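Local structure of crustacyanin (1I4U) at residues N114-S120 / D131-S137. The protein binds the carotenoid astaxanthin as a lipocalin subunit of crustacyanin, the complex that gives the lobster carapace its blue colour. Numbering follows the deposited sequence.
Sequences NYACLYS and DFSFIFS
L118 and F136 meet across a beta hairpin of the lipocalin barrel, where L118 CD1 sits over the middle of the F136 ring, 3.4 Å from its centroid and 12° off the ring normal. This CH-pi contact runs diagonally between successive hydrogen-bonded pairs, two residues apart on the same face of the sheet, since L118 is itself the backbone partner of F134, whose CD1 lies 4.0 Å from L118 CB. CG anti to the carbonyl carbon (chi1 -49°) and a fully extended second torsion put the leucine methyl there. Between the two faces, the antiparallel strands are joined by paired backbone bonds at A116–F136, L118–F134 and S120–F132. On the other face Y119, its CG anti to the backbone N (chi1 -176°), donates from OH to D131 OD2 over 2.7 Å. OH comes to the anti side of OD2, somewhat out of the carboxylate plane; OD2 lies in the phenol plane, at its edge, the two groups steeply turned against each other, while S133 OG borders the ring 3.3 Å from Y119 CD1. A phenylalanine in place of Y119 would probably leave D131 OD2 without this donor. D131 OD1 forms a salt bridge with R163. The hairpin thus illustrates apolar packing on one face and a polar link on the other. Helix 144-156 packs against the face bearing C117 and S133, C117 being disulfide-bonded to C150, while strands 102-110 and 33-41 flank the hairpin.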
ATOM      1  N   ASN A 114       1.229 -21.985 -17.857  1.00 11.27           N
ATOM      2  CA  ASN A 114       2.587 -22.280 -17.439  1.00 10.97           C
ATOM      3  C   ASN A 114       3.156 -21.194 -16.524  1.00 11.59           C
ATOM      4  O   ASN A 114       3.749 -21.505 -15.486  1.00 11.89           O
ATOM      5  CB  ASN A 114       3.516 -22.449 -18.637  1.00 10.99           C
ATOM      6  CG  ASN A 114       3.077 -23.644 -19.456  1.00 11.13           C
ATOM      7  OD1 ASN A 114       3.425 -24.780 -19.090  1.00 12.01           O
ATOM      8  ND2 ASN A 114       2.310 -23.402 -20.478  1.00 14.34           N
ATOM      9  N   TYR A 115       3.026 -19.919 -16.938  1.00 11.30           N
ATOM     10  CA  TYR A 115       3.739 -18.858 -16.242  1.00 11.71           C
ATOM     11  C   TYR A 115       2.935 -17.590 -16.177  1.00 11.74           C
ATOM     12  O   TYR A 115       2.069 -17.361 -17.009  1.00 12.81           O
ATOM     13  CB  TYR A 115       5.088 -18.614 -16.988  1.00 12.25           C
ATOM     14  CG  TYR A 115       4.924 -17.906 -18.294  1.00 14.41           C
ATOM     15  CD1 TYR A 115       4.574 -18.620 -19.436  1.00 15.11           C
ATOM     16  CD2 TYR A 115       5.078 -16.532 -18.403  1.00 17.05           C
ATOM     17  CE1 TYR A 115       4.415 -17.996 -20.646  1.00 15.02           C
ATOM     18  CE2 TYR A 115       4.906 -15.909 -19.612  1.00 17.18           C
ATOM     19  CZ  TYR A 115       4.573 -16.636 -20.722  1.00 16.11           C
ATOM     20  OH  TYR A 115       4.380 -16.058 -21.969  1.00 20.46           O
ATOM     21  N   ALA A 116       3.375 -16.707 -15.270  1.00 12.19           N
ATOM     22  CA  ALA A 116       2.927 -15.339 -15.207  1.00 12.09           C
ATOM     23  C   ALA A 116       4.078 -14.451 -14.721  1.00 12.19           C
ATOM     24  O   ALA A 116       4.896 -14.856 -13.877  1.00 13.63           O
ATOM     25  CB  ALA A 116       1.715 -15.147 -14.321  1.00 13.89           C
ATOM     26  N   CYS A 117       4.161 -13.253 -15.307  1.00 13.22           N
ATOM     27  CA  CYS A 117       5.167 -12.267 -14.981  1.00 12.64           C
ATOM     28  C   CYS A 117       4.411 -11.071 -14.372  1.00 11.96           C
ATOM     29  O   CYS A 117       3.623 -10.446 -15.076  1.00 13.19           O
ATOM     30  CB  CYS A 117       5.940 -11.840 -16.219  1.00 13.32           C
ATOM     31  SG  CYS A 117       6.341 -13.151 -17.424  1.00 14.84           S
ATOM     32  N   LEU A 118       4.664 -10.812 -13.089  1.00 11.26           N
ATOM     33  CA  LEU A 118       3.886  -9.807 -12.338  1.00 11.89           C
ATOM     34  C   LEU A 118       4.739  -8.639 -11.918  1.00 11.66           C
ATOM     35  O   LEU A 118       5.938  -8.799 -11.620  1.00 12.08           O
ATOM     36  CB  LEU A 118       3.297 -10.453 -11.096  1.00 12.78           C
ATOM     37  CG  LEU A 118       2.555 -11.788 -11.328  1.00 13.58           C
ATOM     38  CD1 LEU A 118       2.041 -12.291  -9.965  1.00 16.28           C
ATOM     39  CD2 LEU A 118       1.510 -11.645 -12.393  1.00 15.52           C
ATOM     40  N   TYR A 119       4.124  -7.463 -11.859  1.00 11.53           N
ATOM     41  CA  TYR A 119       4.858  -6.237 -11.591  1.00 11.88           C
ATOM     42  C   TYR A 119       4.045  -5.258 -10.752  1.00 11.78           C
ATOM     43  O   TYR A 119       2.856  -5.046 -11.025  1.00 13.34           O
ATOM     44  CB  TYR A 119       5.205  -5.588 -12.933  1.00 12.80           C
ATOM     45  CG  TYR A 119       6.054  -4.333 -12.835  1.00 14.68           C
ATOM     46  CD1 TYR A 119       7.343  -4.410 -12.352  1.00 17.18           C
ATOM     47  CD2 TYR A 119       5.581  -3.081 -13.195  1.00 19.72           C
ATOM     48  CE1 TYR A 119       8.181  -3.313 -12.218  1.00 21.00           C
ATOM     49  CE2 TYR A 119       6.404  -1.970 -13.086  1.00 21.62           C
ATOM     50  CZ  TYR A 119       7.693  -2.088 -12.599  1.00 22.20           C
ATOM     51  OH  TYR A 119       8.480  -0.958 -12.507  1.00 26.95           O
ATOM     52  N   SER A 120       4.673  -4.628  -9.775  1.00 11.20           N
ATOM     53  CA  SER A 120       4.096  -3.577  -8.967  1.00 11.83           C
ATOM     54  C   SER A 120       5.110  -2.434  -8.858  1.00 12.24           C
ATOM     55  O   SER A 120       6.303  -2.714  -8.728  1.00 14.92           O
ATOM     56  CB  SER A 120       3.799  -4.086  -7.564  1.00 13.01           C
ATOM     57  OG  SER A 120       3.109  -3.139  -6.799  1.00 13.66           O
ATOM     58  N   ASP A 131      10.008  -0.827  -7.211  1.00 15.30           N
ATOM     59  CA  ASP A 131       9.203  -1.845  -7.898  1.00 13.61           C
ATOM     60  C   ASP A 131       9.579  -3.239  -7.407  1.00 12.72           C
ATOM     61  O   ASP A 131      10.582  -3.500  -6.771  1.00 14.01           O
ATOM     62  CB  ASP A 131       9.312  -1.722  -9.382  1.00 15.61           C
ATOM     63  CG  ASP A 131      10.688  -1.818  -9.984  1.00 15.23           C
ATOM     64  OD1 ASP A 131      11.558  -2.385  -9.318  1.00 16.89           O
ATOM     65  OD2 ASP A 131      10.807  -1.272 -11.086  1.00 18.78           O
ATOM     66  N   PHE A 132       8.602  -4.089  -7.657  1.00 12.79           N
ATOM     67  CA  PHE A 132       8.521  -5.428  -7.096  1.00 12.01           C
ATOM     68  C   PHE A 132       8.022  -6.334  -8.229  1.00 11.59           C
ATOM     69  O   PHE A 132       6.932  -6.110  -8.737  1.00 13.18           O
ATOM     70  CB  PHE A 132       7.594  -5.510  -5.855  1.00 13.05           C
ATOM     71  CG  PHE A 132       8.088  -4.525  -4.798  1.00 11.75           C
ATOM     72  CD1 PHE A 132       9.202  -4.809  -4.048  1.00 12.72           C
ATOM     73  CD2 PHE A 132       7.490  -3.309  -4.627  1.00 12.95           C
ATOM     74  CE1 PHE A 132       9.703  -3.861  -3.152  1.00 12.91           C
ATOM     75  CE2 PHE A 132       7.946  -2.346  -3.732  1.00 13.45           C
ATOM     76  CZ  PHE A 132       9.094  -2.637  -3.016  1.00 13.94           C
ATOM     77  N   SER A 133       8.831  -7.311  -8.608  1.00 11.11           N
ATOM     78  CA  SER A 133       8.556  -8.175  -9.717  1.00 11.56           C
ATOM     79  C   SER A 133       8.569  -9.632  -9.230  1.00 10.48           C
ATOM     80  O   SER A 133       9.253  -9.994  -8.278  1.00 11.62           O
ATOM     81  CB  SER A 133       9.555  -7.975 -10.844  1.00 13.96           C
ATOM     82  OG  SER A 133       9.544  -6.648 -11.323  1.00 15.34           O
ATOM     83  N   PHE A 134       7.787 -10.424  -9.945  1.00 10.81           N
ATOM     84  CA  PHE A 134       7.553 -11.829  -9.603  1.00 10.66           C
ATOM     85  C   PHE A 134       7.436 -12.656 -10.863  1.00 11.61           C
ATOM     86  O   PHE A 134       6.852 -12.212 -11.818  1.00 11.92           O
ATOM     87  CB  PHE A 134       6.273 -12.018  -8.809  1.00 11.43           C
ATOM     88  CG  PHE A 134       6.054 -11.084  -7.632  1.00 10.85           C
ATOM     89  CD1 PHE A 134       5.601  -9.799  -7.844  1.00 13.18           C
ATOM     90  CD2 PHE A 134       6.325 -11.491  -6.332  1.00 12.65           C
ATOM     91  CE1 PHE A 134       5.422  -8.950  -6.775  1.00 13.89           C
ATOM     92  CE2 PHE A 134       6.112 -10.631  -5.262  1.00 12.72           C
ATOM     93  CZ  PHE A 134       5.677  -9.358  -5.497  1.00 14.01           C
ATOM     94  N   ILE A 135       7.949 -13.883 -10.790  1.00 11.07           N
ATOM     95  CA  ILE A 135       7.727 -14.903 -11.797  1.00 11.35           C
ATOM     96  C   ILE A 135       6.925 -15.993 -11.110  1.00 11.57           C
ATOM     97  O   ILE A 135       7.402 -16.543 -10.096  1.00 11.90           O
ATOM     98  CB  ILE A 135       9.032 -15.432 -12.414  1.00 12.45           C
ATOM     99  CG1 ILE A 135       9.798 -14.303 -13.119  1.00 13.65           C
ATOM    100  CG2 ILE A 135       8.834 -16.574 -13.393  1.00 15.33           C
ATOM    101  CD1 ILE A 135      11.234 -14.673 -13.501  1.00 17.33           C
ATOM    102  N   PHE A 136       5.745 -16.262 -11.625  1.00 12.03           N
ATOM    103  CA  PHE A 136       4.882 -17.339 -11.150  1.00 12.59           C
ATOM    104  C   PHE A 136       4.858 -18.527 -12.146  1.00 11.59           C
ATOM    105  O   PHE A 136       4.984 -18.308 -13.356  1.00 11.88           O
ATOM    106  CB  PHE A 136       3.462 -16.840 -11.022  1.00 15.04           C
ATOM    107  CG  PHE A 136       3.014 -16.057  -9.821  1.00 15.20           C
ATOM    108  CD1 PHE A 136       3.905 -15.512  -8.898  1.00 15.21           C
ATOM    109  CD2 PHE A 136       1.635 -15.859  -9.597  1.00 15.88           C
ATOM    110  CE1 PHE A 136       3.475 -14.848  -7.762  1.00 17.53           C
ATOM    111  CE2 PHE A 136       1.181 -15.205  -8.444  1.00 17.42           C
ATOM    112  CZ  PHE A 136       2.108 -14.697  -7.558  1.00 18.89           C
ATOM    113  N   SER A 137       4.724 -19.713 -11.595  1.00 11.64           N
ATOM    114  CA  SER A 137       4.658 -20.951 -12.350  1.00 10.53           C
ATOM    115  C   SER A 137       3.449 -21.766 -11.926  1.00  9.94           C
ATOM    116  O   SER A 137       3.043 -21.732 -10.779  1.00 10.40           O
ATOM    117  CB  SER A 137       5.927 -21.754 -12.141  1.00 12.06           C
ATOM    118  OG  SER A 137       5.876 -22.981 -12.882  1.00 13.57           O
TER